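Local structure of walker-Type ATPase (Pyrococcus abyssi, 2QEN) at residues F3-K8 against F245-L250; T9-I14 against S45-A50; V285-A290 against A319-L324. The protein is of unknown biological role but binds ADP and magnesium as a Walker-type P-loop ATPase, and so probably binds and hydrolyses ATP. The protein carries 1 engineered substitution. All blocks are in the same frame, centred on the assembly; numbering follows the deposited sequence.

Contact 1 of 3, residues F3-K8 against F245-L250; sequences FDLRPK and FGVEYL. With ADP (adenosine-5'-diphosphate), chain C.
An apolar contact without a hydrogen bond across it lays the ring of F3, near the N-terminus of the chain, against helix 239-252, where G246, V247 and L250 receive it. The ring meets backbone: G246 CA stands over the middle of one face, 3.4 Å from the ring centroid and only 8° off the ring normal, a CH-pi contact. Glycine suits this place because it has no side chain between its CA and the ring, and a flat aromatic face can come down to the main chain. With CG anti to its carbonyl carbon (chi1 -63°), F3 turns the ring to the helix while CB stays close to the next turn, 4.0 Å from L250 CD1. L250 also brings CG to the edge of the ring, near its plane.

V247 serves the backbone that follows F3. Its CG2 branch sits 3.6 Å from F3 C, and the same methyl lies 3.9 Å from L5 CG. The other branch, CG1, reaches L5 CD1 at 4.0 Å, so both methyls of the valine are used, and its side chain and that of L5 meet at a slant.

The loop turns away from the helix through an Asx turn, D4 OD1 accepting the N-H of R6 at 3.1 Å. D4 OD2 stands above the R6 guanidinium plane, a salt bridge by charge alone, with no N-H directed at the oxygen. K8 then reaches the nucleotide, its CE 3.4 Å from ADP N3, while its NZ is hydrogen-bonded to the carbonyl of L2. Helix 205-217 also packs on F3: F216 meets its ring edge-to-face, and F211 and L212 touch it. Helices 225-235 and 255-280 pack against F245 of helix 239-252.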
loop_
_atom_site.group_PDB
_atom_site.type_symbol
_atom_site.label_atom_id
_atom_site.label_comp_id
_atom_site.label_asym_id
_atom_site.label_seq_id
_atom_site.Cartn_x
_atom_site.Cartn_y
_atom_site.Cartn_z
ATOM N N PHE A 3 -7.194 15.022 12.046
ATOM C CA PHE A 3 -7.354 14.091 13.152
ATOM C C PHE A 3 -8.744 13.452 13.112
ATOM O O PHE A 3 -9.644 13.787 13.871
ATOM C CB PHE A 3 -7.001 14.754 14.486
ATOM C CG PHE A 3 -5.552 15.206 14.581
ATOM C CD1 PHE A 3 -4.580 14.723 13.678
ATOM C CD2 PHE A 3 -5.149 16.072 15.589
ATOM C CE1 PHE A 3 -3.245 15.120 13.780
ATOM C CE2 PHE A 3 -3.816 16.468 15.704
ATOM C CZ PHE A 3 -2.864 15.997 14.793
ATOM N N ASP A 4 -8.876 12.517 12.181
ATOM C CA ASP A 4 -10.132 11.844 11.875
ATOM C C ASP A 4 -9.761 10.488 11.297
ATOM O O ASP A 4 -8.897 10.408 10.442
ATOM C CB ASP A 4 -10.934 12.663 10.853
ATOM C CG ASP A 4 -12.374 12.221 10.754
ATOM O OD1 ASP A 4 -12.628 11.063 10.358
ATOM O OD2 ASP A 4 -13.262 13.041 11.075
ATOM N N LEU A 5 -10.411 9.428 11.773
ATOM C CA LEU A 5 -10.049 8.048 11.397
ATOM C C LEU A 5 -10.692 7.523 10.115
ATOM O O LEU A 5 -10.228 6.519 9.575
ATOM C CB LEU A 5 -10.353 7.077 12.544
ATOM C CG LEU A 5 -9.641 7.326 13.875
ATOM C CD1 LEU A 5 -10.451 6.736 15.021
ATOM C CD2 LEU A 5 -8.214 6.768 13.855
ATOM N N ARG A 6 -11.750 8.178 9.634
ATOM C CA ARG A 6 -12.397 7.786 8.365
ATOM C C ARG A 6 -11.432 7.926 7.176
ATOM O O ARG A 6 -10.509 8.747 7.230
ATOM C CB ARG A 6 -13.666 8.616 8.127
ATOM C CG ARG A 6 -14.659 8.582 9.286
ATOM C CD ARG A 6 -15.957 9.332 8.976
ATOM N NE ARG A 6 -15.743 10.747 8.657
ATOM C CZ ARG A 6 -16.049 11.770 9.457
ATOM N NH1 ARG A 6 -16.595 11.563 10.652
ATOM N NH2 ARG A 6 -15.811 13.011 9.057
ATOM N N PRO A 7 -11.624 7.113 6.104
ATOM C CA PRO A 7 -10.734 7.183 4.941
ATOM C C PRO A 7 -10.693 8.555 4.266
ATOM O O PRO A 7 -11.721 9.205 4.098
ATOM C CB PRO A 7 -11.325 6.141 3.979
ATOM C CG PRO A 7 -12.090 5.211 4.843
ATOM C CD PRO A 7 -12.663 6.082 5.923
ATOM N N LYS A 8 -9.501 8.987 3.886
ATOM C CA LYS A 8 -9.336 10.258 3.190
ATOM C C LYS A 8 -9.418 10.044 1.675
ATOM O O LYS A 8 -8.739 9.176 1.121
ATOM C CB LYS A 8 -8.030 10.924 3.618
ATOM C CG LYS A 8 -8.034 11.240 5.120
ATOM C CD LYS A 8 -6.799 11.940 5.608
ATOM C CE LYS A 8 -6.806 12.045 7.150
ATOM N NZ LYS A 8 -8.026 12.703 7.747
ATOM N N PHE A 245 -2.541 9.104 16.896
ATOM C CA PHE A 245 -2.099 9.949 18.013
ATOM C C PHE A 245 -2.932 11.239 18.136
ATOM O O PHE A 245 -3.381 11.585 19.226
ATOM C CB PHE A 245 -0.608 10.280 17.894
ATOM C CG PHE A 245 -0.127 11.241 18.951
ATOM C CD1 PHE A 245 0.119 10.788 20.260
ATOM C CD2 PHE A 245 0.045 12.602 18.651
ATOM C CE1 PHE A 245 0.518 11.677 21.252
ATOM C CE2 PHE A 245 0.425 13.500 19.642
ATOM C CZ PHE A 245 0.684 13.048 20.934
ATOM N N GLY A 246 -3.134 11.940 17.016
ATOM C CA GLY A 246 -3.905 13.178 16.999
ATOM C C GLY A 246 -5.318 12.971 17.530
ATOM O O GLY A 246 -5.755 13.687 18.403
ATOM N N VAL A 247 -6.011 11.967 16.999
ATOM C CA VAL A 247 -7.299 11.496 17.532
ATOM C C VAL A 247 -7.264 11.193 19.042
ATOM O O VAL A 247 -8.096 11.700 19.792
ATOM C CB VAL A 247 -7.811 10.252 16.721
ATOM C CG1 VAL A 247 -9.072 9.620 17.355
ATOM C CG2 VAL A 247 -8.099 10.656 15.248
ATOM N N GLU A 248 -6.317 10.368 19.488
ATOM C CA GLU A 248 -6.225 9.993 20.920
ATOM C C GLU A 248 -5.946 11.187 21.825
ATOM O O GLU A 248 -6.452 11.252 22.935
ATOM C CB GLU A 248 -5.180 8.887 21.143
ATOM C CG GLU A 248 -5.576 7.506 20.599
ATOM C CD GLU A 248 -6.946 7.048 21.104
ATOM O OE1 GLU A 248 -7.331 7.441 22.223
ATOM O OE2 GLU A 248 -7.655 6.304 20.379
ATOM N N TYR A 249 -5.175 12.152 21.328
ATOM C CA TYR A 249 -4.908 13.366 22.083
ATOM C C TYR A 249 -6.153 14.222 22.249
ATOM O O TYR A 249 -6.388 14.730 23.338
ATOM C CB TYR A 249 -3.740 14.179 21.477
ATOM C CG TYR A 249 -3.107 15.154 22.465
ATOM C CD1 TYR A 249 -3.760 16.343 22.825
ATOM C CD2 TYR A 249 -1.860 14.903 23.021
ATOM C CE1 TYR A 249 -3.186 17.249 23.740
ATOM C CE2 TYR A 249 -1.273 15.802 23.919
ATOM C CZ TYR A 249 -1.947 16.973 24.271
ATOM O OH TYR A 249 -1.378 17.855 25.167
ATOM N N LEU A 250 -6.950 14.361 21.182
ATOM C CA LEU A 250 -8.217 15.107 21.226
ATOM C C LEU A 250 -9.226 14.470 22.193
ATOM O O LEU A 250 -10.006 15.160 22.847
ATOM C CB LEU A 250 -8.849 15.172 19.821
ATOM C CG LEU A 250 -8.169 16.021 18.735
ATOM C CD1 LEU A 250 -9.122 16.255 17.562
ATOM C CD2 LEU A 250 -7.685 17.343 19.277
HETATM P PB ADP C . -1.040 2.770 2.839
HETATM O O1B ADP C . 0.266 3.362 2.368
HETATM O O2B ADP C . -2.042 2.630 1.714
HETATM O O3B ADP C . -0.930 1.519 3.671
HETATM P PA ADP C . -3.022 4.705 3.872
HETATM O O1A ADP C . -3.183 5.589 2.663
HETATM O O2A ADP C . -4.134 3.796 4.294
HETATM O O3A ADP C . -1.607 3.889 3.845
HETATM O "O5'" ADP C . -2.673 5.725 5.078
HETATM C "C5'" ADP C . -2.753 5.361 6.459
HETATM C "C4'" ADP C . -3.596 6.419 7.182
HETATM O "O4'" ADP C . -2.810 7.597 7.444
HETATM C "C3'" ADP C . -4.798 6.943 6.397
HETATM O "O3'" ADP C . -5.992 6.222 6.674
HETATM C "C2'" ADP C . -4.971 8.335 6.915
HETATM O "O2'" ADP C . -5.462 8.188 8.245
HETATM C "C1'" ADP C . -3.562 8.781 7.161
HETATM N N9 ADP C . -2.862 9.515 6.082
HETATM C C8 ADP C . -2.019 8.962 5.191
HETATM N N7 ADP C . -1.470 9.901 4.385
HETATM C C5 ADP C . -1.970 11.092 4.763
HETATM C C6 ADP C . -1.817 12.498 4.336
HETATM N N6 ADP C . -0.994 12.830 3.315
HETATM N N1 ADP C . -2.524 13.444 5.005
HETATM C C2 ADP C . -3.351 13.129 6.008
HETATM N N3 ADP C . -3.524 11.876 6.468
HETATM C C4 ADP C . -2.880 10.832 5.893
#

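Contact 2 of 3, residues T9-I14 against S45-A50; sequences TRREDI and SSLLRA. With MG (magnesium ion), chain B; ADP (adenosine-5'-diphosphate), chain C.
T9 meets R49 first: its CG2 methyl lies 4.0 Å from R49 CD, against the aliphatic part of a long side chain whose NE is hydrogen-bonded to the carbonyl of K8. T9 O makes a CA-H...O contact to A50 CA at 3.5 Å. At R10 the backbones draw closest, since A50 presents just a methyl: its CB is 3.6 Å from R10 C and equally near R11 N, a fit that suits alanine. R11, which starts a 3-10 turn, sends its bent side chain alongside L47, pointing the same way, and A50 CB lies at the edge of its guanidinium. I14 bridges helix and base: CD1 touches S46 CB at 3.7 Å and also the adenine, CG1 packs on A50 CB, and CG2, anti to the backbone N, lies 3.2 Å from ADP N6.

On the helix, S46 N and S46 OG both donate to ADP O1A, at 2.8 and 2.7 Å. S45 N donates to O2B, and S45 OG binds magnesium at 2.3 Å, with O2B and four waters completing six ligands. This is the Walker A site of P-loop NTPases, the helix holding the phosphates and the N-terminal loop lying beside the base.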
loop_
_atom_site.group_PDB
_atom_site.type_symbol
_atom_site.label_atom_id
_atom_site.label_comp_id
_atom_site.label_asym_id
_atom_site.label_seq_id
_atom_site.Cartn_x
_atom_site.Cartn_y
_atom_site.Cartn_z
ATOM N N THR A 9 -10.259 10.841 1.023
ATOM C CA THR A 9 -10.642 10.591 -0.370
ATOM C C THR A 9 -10.429 11.783 -1.312
ATOM O O THR A 9 -10.540 11.635 -2.527
ATOM C CB THR A 9 -12.137 10.154 -0.475
ATOM O OG1 THR A 9 -12.974 11.229 -0.037
ATOM C CG2 THR A 9 -12.426 8.922 0.389
ATOM N N ARG A 10 -10.130 12.954 -0.755
ATOM C CA ARG A 10 -9.975 14.180 -1.541
ATOM C C ARG A 10 -8.619 14.828 -1.295
ATOM O O ARG A 10 -8.037 14.669 -0.220
ATOM C CB ARG A 10 -11.074 15.208 -1.205
ATOM C CG ARG A 10 -12.513 14.688 -1.232
ATOM C CD ARG A 10 -13.519 15.819 -1.124
ATOM N NE ARG A 10 -13.444 16.558 0.145
ATOM C CZ ARG A 10 -13.079 17.838 0.268
ATOM N NH1 ARG A 10 -12.731 18.552 -0.800
ATOM N NH2 ARG A 10 -13.057 18.412 1.469
ATOM N N ARG A 11 -8.149 15.569 -2.296
ATOM C CA ARG A 11 -6.891 16.308 -2.261
ATOM C C ARG A 11 -6.806 17.299 -1.081
ATOM O O ARG A 11 -5.781 17.356 -0.408
ATOM C CB ARG A 11 -6.675 17.036 -3.600
ATOM C CG ARG A 11 -5.444 17.952 -3.653
ATOM C CD ARG A 11 -4.295 17.326 -4.458
ATOM N NE ARG A 11 -2.996 17.477 -3.789
ATOM C CZ ARG A 11 -2.367 16.498 -3.135
ATOM N NH1 ARG A 11 -2.898 15.277 -3.063
ATOM N NH2 ARG A 11 -1.200 16.739 -2.554
ATOM N N GLU A 12 -7.876 18.063 -0.831
ATOM C CA GLU A 12 -7.882 19.072 0.244
ATOM C C GLU A 12 -7.841 18.432 1.645
ATOM O O GLU A 12 -7.642 19.121 2.643
ATOM C CB GLU A 12 -9.060 20.072 0.110
ATOM C CG GLU A 12 -8.957 21.047 -1.099
ATOM C CD GLU A 12 -9.644 22.428 -0.904
ATOM O OE1 GLU A 12 -9.993 22.823 0.240
ATOM O OE2 GLU A 12 -9.830 23.141 -1.923
ATOM N N ASP A 13 -8.008 17.112 1.699
ATOM C CA ASP A 13 -7.965 16.345 2.956
ATOM C C ASP A 13 -6.617 15.656 3.226
ATOM O O ASP A 13 -6.434 15.013 4.254
ATOM C CB ASP A 13 -9.112 15.327 2.971
ATOM C CG ASP A 13 -10.465 15.978 2.702
ATOM O OD1 ASP A 13 -10.594 17.202 2.932
ATOM O OD2 ASP A 13 -11.392 15.276 2.245
ATOM N N ILE A 14 -5.681 15.818 2.298
ATOM C CA ILE A 14 -4.363 15.180 2.351
ATOM C C ILE A 14 -3.320 16.242 2.696
ATOM O O ILE A 14 -3.197 17.234 1.975
ATOM C CB ILE A 14 -4.026 14.482 0.966
ATOM C CG1 ILE A 14 -4.860 13.200 0.773
ATOM C CG2 ILE A 14 -2.523 14.193 0.796
ATOM C CD1 ILE A 14 -4.771 12.227 1.930
ATOM N N SER A 45 -2.740 4.508 -0.348
ATOM C CA SER A 45 -4.178 4.486 -0.676
ATOM C C SER A 45 -4.796 5.881 -0.659
ATOM O O SER A 45 -5.564 6.246 -1.558
ATOM C CB SER A 45 -4.958 3.575 0.263
ATOM O OG SER A 45 -4.691 2.222 -0.044
ATOM N N SER A 46 -4.443 6.651 0.364
ATOM C CA SER A 46 -4.962 8.000 0.548
ATOM C C SER A 46 -4.593 8.915 -0.606
ATOM O O SER A 46 -5.454 9.604 -1.128
ATOM C CB SER A 46 -4.454 8.587 1.870
ATOM O OG SER A 46 -4.790 7.710 2.932
ATOM N N LEU A 47 -3.310 8.907 -0.993
ATOM C CA LEU A 47 -2.823 9.668 -2.139
ATOM C C LEU A 47 -3.543 9.234 -3.418
ATOM O O LEU A 47 -3.979 10.072 -4.195
ATOM C CB LEU A 47 -1.304 9.502 -2.290
ATOM C CG LEU A 47 -0.635 10.216 -3.472
ATOM C CD1 LEU A 47 -0.638 11.762 -3.282
ATOM C CD2 LEU A 47 0.783 9.693 -3.695
ATOM N N LEU A 48 -3.684 7.922 -3.605
ATOM C CA LEU A 48 -4.368 7.365 -4.773
ATOM C C LEU A 48 -5.853 7.747 -4.856
ATOM O O LEU A 48 -6.317 8.130 -5.934
ATOM C CB LEU A 48 -4.180 5.841 -4.854
ATOM C CG LEU A 48 -4.697 5.156 -6.122
ATOM C CD1 LEU A 48 -4.106 5.784 -7.408
ATOM C CD2 LEU A 48 -4.428 3.660 -6.057
ATOM N N ARG A 49 -6.588 7.660 -3.742
ATOM C CA ARG A 49 -7.992 8.091 -3.723
ATOM C C ARG A 49 -8.186 9.576 -4.045
ATOM O O ARG A 49 -9.103 9.934 -4.792
ATOM C CB ARG A 49 -8.664 7.778 -2.376
ATOM C CG ARG A 49 -9.047 6.305 -2.178
ATOM C CD ARG A 49 -9.950 6.109 -0.968
ATOM N NE ARG A 49 -9.235 6.413 0.271
ATOM C CZ ARG A 49 -8.558 5.533 0.995
ATOM N NH1 ARG A 49 -8.489 4.256 0.632
ATOM N NH2 ARG A 49 -7.932 5.939 2.088
ATOM N N ALA A 50 -7.329 10.426 -3.474
ATOM C CA ALA A 50 -7.314 11.862 -3.765
ATOM C C ALA A 50 -7.015 12.140 -5.251
ATOM O O ALA A 50 -7.657 12.974 -5.873
ATOM C CB ALA A 50 -6.290 12.561 -2.881
HETATM MG MG MG B . -3.223 0.905 1.152
HETATM P PB ADP C . -1.040 2.770 2.839
HETATM O O1B ADP C . 0.266 3.362 2.368
HETATM O O2B ADP C . -2.042 2.630 1.714
HETATM O O3B ADP C . -0.930 1.519 3.671
HETATM P PA ADP C . -3.022 4.705 3.872
HETATM O O1A ADP C . -3.183 5.589 2.663
HETATM O O2A ADP C . -4.134 3.796 4.294
HETATM O O3A ADP C . -1.607 3.889 3.845
HETATM O "O5'" ADP C . -2.673 5.725 5.078
HETATM C "C5'" ADP C . -2.753 5.361 6.459
HETATM C "C4'" ADP C . -3.596 6.419 7.182
HETATM O "O4'" ADP C . -2.810 7.597 7.444
HETATM C "C3'" ADP C . -4.798 6.943 6.397
HETATM O "O3'" ADP C . -5.992 6.222 6.674
HETATM C "C2'" ADP C . -4.971 8.335 6.915
HETATM O "O2'" ADP C . -5.462 8.188 8.245
HETATM C "C1'" ADP C . -3.562 8.781 7.161
HETATM N N9 ADP C . -2.862 9.515 6.082
HETATM C C8 ADP C . -2.019 8.962 5.191
HETATM N N7 ADP C . -1.470 9.901 4.385
HETATM C C5 ADP C . -1.970 11.092 4.763
HETATM C C6 ADP C . -1.817 12.498 4.336
HETATM N N6 ADP C . -0.994 12.830 3.315
HETATM N N1 ADP C . -2.524 13.444 5.005
HETATM C C2 ADP C . -3.351 13.129 6.008
HETATM N N3 ADP C . -3.524 11.876 6.468
HETATM C C4 ADP C . -2.880 10.832 5.893
HETATM O O HOH W 1 -1.948 0.586 -0.551
HETATM O O HOH W 2 -4.590 -0.654 0.775
HETATM O O HOH W 3 -4.455 1.358 2.816
HETATM O O HOH W 4 -2.269 -0.574 2.509
#

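Contact 3 of 3, residues V285-A290 against A319-L324; sequences VDILRA and ALLENL
I287 of helix 282-292 points its side chain at helix 314-326 and splits it between three leucines. Its long branch, extended through CG1 with chi2 at 172°, carries CD1 to L320, where it lies 3.7 Å from L320 CB and nearly as close to L320 CD1; the two side chains cross at about a right angle, and this one methyl touches both the base and a branch of the leucine. The short branch does different work. I287 CG2, anti to the backbone N, meets L321 CD2 and L324 CD2, both at 3.8 Å, and against each of these leucines the isoleucine runs at a slant. A beta-branched residue suits this place because its two arms leave CB in different directions and can serve neighbouring positions of the facing helix.

L288, the next residue, sets off less directly, yet brings CD1 within 3.8 Å of L324 CG. Its CD2 comes to 4.2 Å from L324 CD1, a looser touch. Both leucines hold torsions off the usual staggered positions, so this branch-by-branch pairing is less certain. L324 nevertheless lies against both I287 and L288, which fits a leucine's forked end.

The short helical segments cross at -75° with axes 10.8 Å apart; the steep crossing confines the touching to a few residues, and the wide separation is filled by branched side chains. W329, Y284 and L305 pack around it, and L274 and L277 of helix 255-280 lie against L288, consistent with the core of a winged helix-turn-helix domain.

All five residues are buried and purely hydrocarbon at the contact, with no hydrogen bond or charge pair between the segments. Cohesion is therefore likely to rest mainly on dispersion and the exclusion of water, and specificity on the shapes of branched side chains.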
loop_
_atom_site.group_PDB
_atom_site.type_symbol
_atom_site.label_atom_id
_atom_site.label_comp_id
_atom_site.label_asym_id
_atom_site.label_seq_id
_atom_site.Cartn_x
_atom_site.Cartn_y
_atom_site.Cartn_z
ATOM N N VAL A 285 8.895 -14.012 13.182
ATOM C CA VAL A 285 8.637 -13.139 14.331
ATOM C C VAL A 285 9.819 -13.093 15.305
ATOM O O VAL A 285 10.120 -12.039 15.873
ATOM C CB VAL A 285 7.337 -13.511 15.063
ATOM C CG1 VAL A 285 7.038 -12.497 16.156
ATOM C CG2 VAL A 285 6.187 -13.561 14.077
ATOM N N ASP A 286 10.476 -14.239 15.478
ATOM C CA ASP A 286 11.711 -14.351 16.260
ATOM C C ASP A 286 12.801 -13.423 15.709
ATOM O O ASP A 286 13.491 -12.757 16.475
ATOM C CB ASP A 286 12.218 -15.798 16.262
ATOM C CG ASP A 286 11.407 -16.725 17.192
ATOM O OD1 ASP A 286 10.540 -16.256 17.963
ATOM O OD2 ASP A 286 11.659 -17.950 17.152
ATOM N N ILE A 287 12.961 -13.409 14.386
ATOM C CA ILE A 287 13.975 -12.591 13.720
ATOM C C ILE A 287 13.645 -11.100 13.875
ATOM O O ILE A 287 14.516 -10.287 14.169
ATOM C CB ILE A 287 14.126 -12.984 12.230
ATOM C CG1 ILE A 287 14.699 -14.407 12.103
ATOM C CG2 ILE A 287 14.991 -11.978 11.477
ATOM C CD1 ILE A 287 14.717 -14.973 10.663
ATOM N N LEU A 288 12.372 -10.776 13.694
ATOM C CA LEU A 288 11.833 -9.430 13.852
ATOM C C LEU A 288 12.050 -8.896 15.266
ATOM O O LEU A 288 12.566 -7.790 15.451
ATOM C CB LEU A 288 10.348 -9.455 13.504
ATOM C CG LEU A 288 9.848 -8.827 12.185
ATOM C CD1 LEU A 288 10.915 -8.547 11.138
ATOM C CD2 LEU A 288 8.659 -9.539 11.578
ATOM N N ARG A 289 11.688 -9.694 16.269
ATOM C CA ARG A 289 11.929 -9.289 17.650
ATOM C C ARG A 289 13.419 -9.069 17.952
ATOM O O ARG A 289 13.786 -8.048 18.544
ATOM C CB ARG A 289 11.288 -10.253 18.630
ATOM C CG ARG A 289 11.193 -9.681 20.026
ATOM C CD ARG A 289 10.231 -10.462 20.892
ATOM N NE ARG A 289 8.837 -10.067 20.680
ATOM C CZ ARG A 289 7.900 -10.855 20.159
ATOM N NH1 ARG A 289 8.198 -12.090 19.778
ATOM N NH2 ARG A 289 6.660 -10.404 20.023
ATOM N N ALA A 290 14.270 -9.997 17.511
ATOM C CA ALA A 290 15.714 -9.864 17.648
ATOM C C ALA A 290 16.237 -8.513 17.118
ATOM O O ALA A 290 16.946 -7.804 17.826
ATOM C CB ALA A 290 16.441 -11.057 16.940
ATOM N N ALA A 319 17.237 -16.782 3.341
ATOM C CA ALA A 319 15.906 -16.793 2.723
ATOM C C ALA A 319 14.881 -16.040 3.581
ATOM O O ALA A 319 14.140 -15.200 3.073
ATOM C CB ALA A 319 15.461 -18.225 2.448
ATOM N N LEU A 320 14.879 -16.311 4.882
ATOM C CA LEU A 320 13.973 -15.644 5.824
ATOM C C LEU A 320 14.131 -14.118 5.821
ATOM O O LEU A 320 13.140 -13.392 5.761
ATOM C CB LEU A 320 14.150 -16.190 7.257
ATOM C CG LEU A 320 13.748 -17.659 7.503
ATOM C CD1 LEU A 320 14.286 -18.212 8.813
ATOM C CD2 LEU A 320 12.244 -17.869 7.423
ATOM N N LEU A 321 15.380 -13.652 5.881
ATOM C CA LEU A 321 15.683 -12.220 5.884
ATOM C C LEU A 321 15.326 -11.551 4.548
ATOM O O LEU A 321 14.779 -10.440 4.521
ATOM C CB LEU A 321 17.147 -11.990 6.230
ATOM C CG LEU A 321 17.532 -12.062 7.707
ATOM C CD1 LEU A 321 19.052 -12.193 7.803
ATOM C CD2 LEU A 321 17.020 -10.824 8.486
ATOM N N GLU A 322 15.624 -12.238 3.451
ATOM C CA GLU A 322 15.241 -11.767 2.115
ATOM C C GLU A 322 13.727 -11.610 1.954
ATOM O O GLU A 322 13.267 -10.605 1.407
ATOM C CB GLU A 322 15.822 -12.676 1.031
ATOM C CG GLU A 322 17.232 -12.284 0.507
ATOM C CD GLU A 322 18.099 -11.424 1.459
ATOM O OE1 GLU A 322 18.654 -11.937 2.480
ATOM O OE2 GLU A 322 18.256 -10.223 1.144
ATOM N N ASN A 323 12.962 -12.593 2.429
ATOM C CA ASN A 323 11.496 -12.522 2.434
ATOM C C ASN A 323 10.935 -11.349 3.252
ATOM O O ASN A 323 10.045 -10.634 2.805
ATOM C CB ASN A 323 10.904 -13.840 2.933
ATOM C CG ASN A 323 11.033 -14.965 1.915
ATOM O OD1 ASN A 323 10.766 -16.127 2.229
ATOM N ND2 ASN A 323 11.425 -14.626 0.688
ATOM N N LEU A 324 11.467 -11.176 4.452
ATOM C CA LEU A 324 11.149 -10.056 5.337
ATOM C C LEU A 324 11.393 -8.695 4.685
ATOM O O LEU A 324 10.603 -7.758 4.866
ATOM C CB LEU A 324 11.992 -10.192 6.614
ATOM C CG LEU A 324 11.354 -10.579 7.959
ATOM C CD1 LEU A 324 9.883 -11.113 7.932
ATOM C CD2 LEU A 324 12.300 -11.440 8.808
#

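In the fold
Contacts 1 and 2 are neighbours on the nucleotide, their centres 15 Å apart, and contact 2 falls within the span of chain that contact 1 brings together. The continuous N-terminal segment 3-14 serves both: one end rests on helix 239-252, the other on the P-loop helix 44-54, and ADP touches K8 from the first and I14, S45 and S46 from the second. K8 O also lies 2.9 Å from R49 NE, a probable hydrogen bond. Contact 3 stands apart in the C-terminal helical region, its nearest atoms about 22 Å from contact 1 and about 19 Å from contact 2, though the side chain of L288 is about 11 Å from that of R41, which binds ADP.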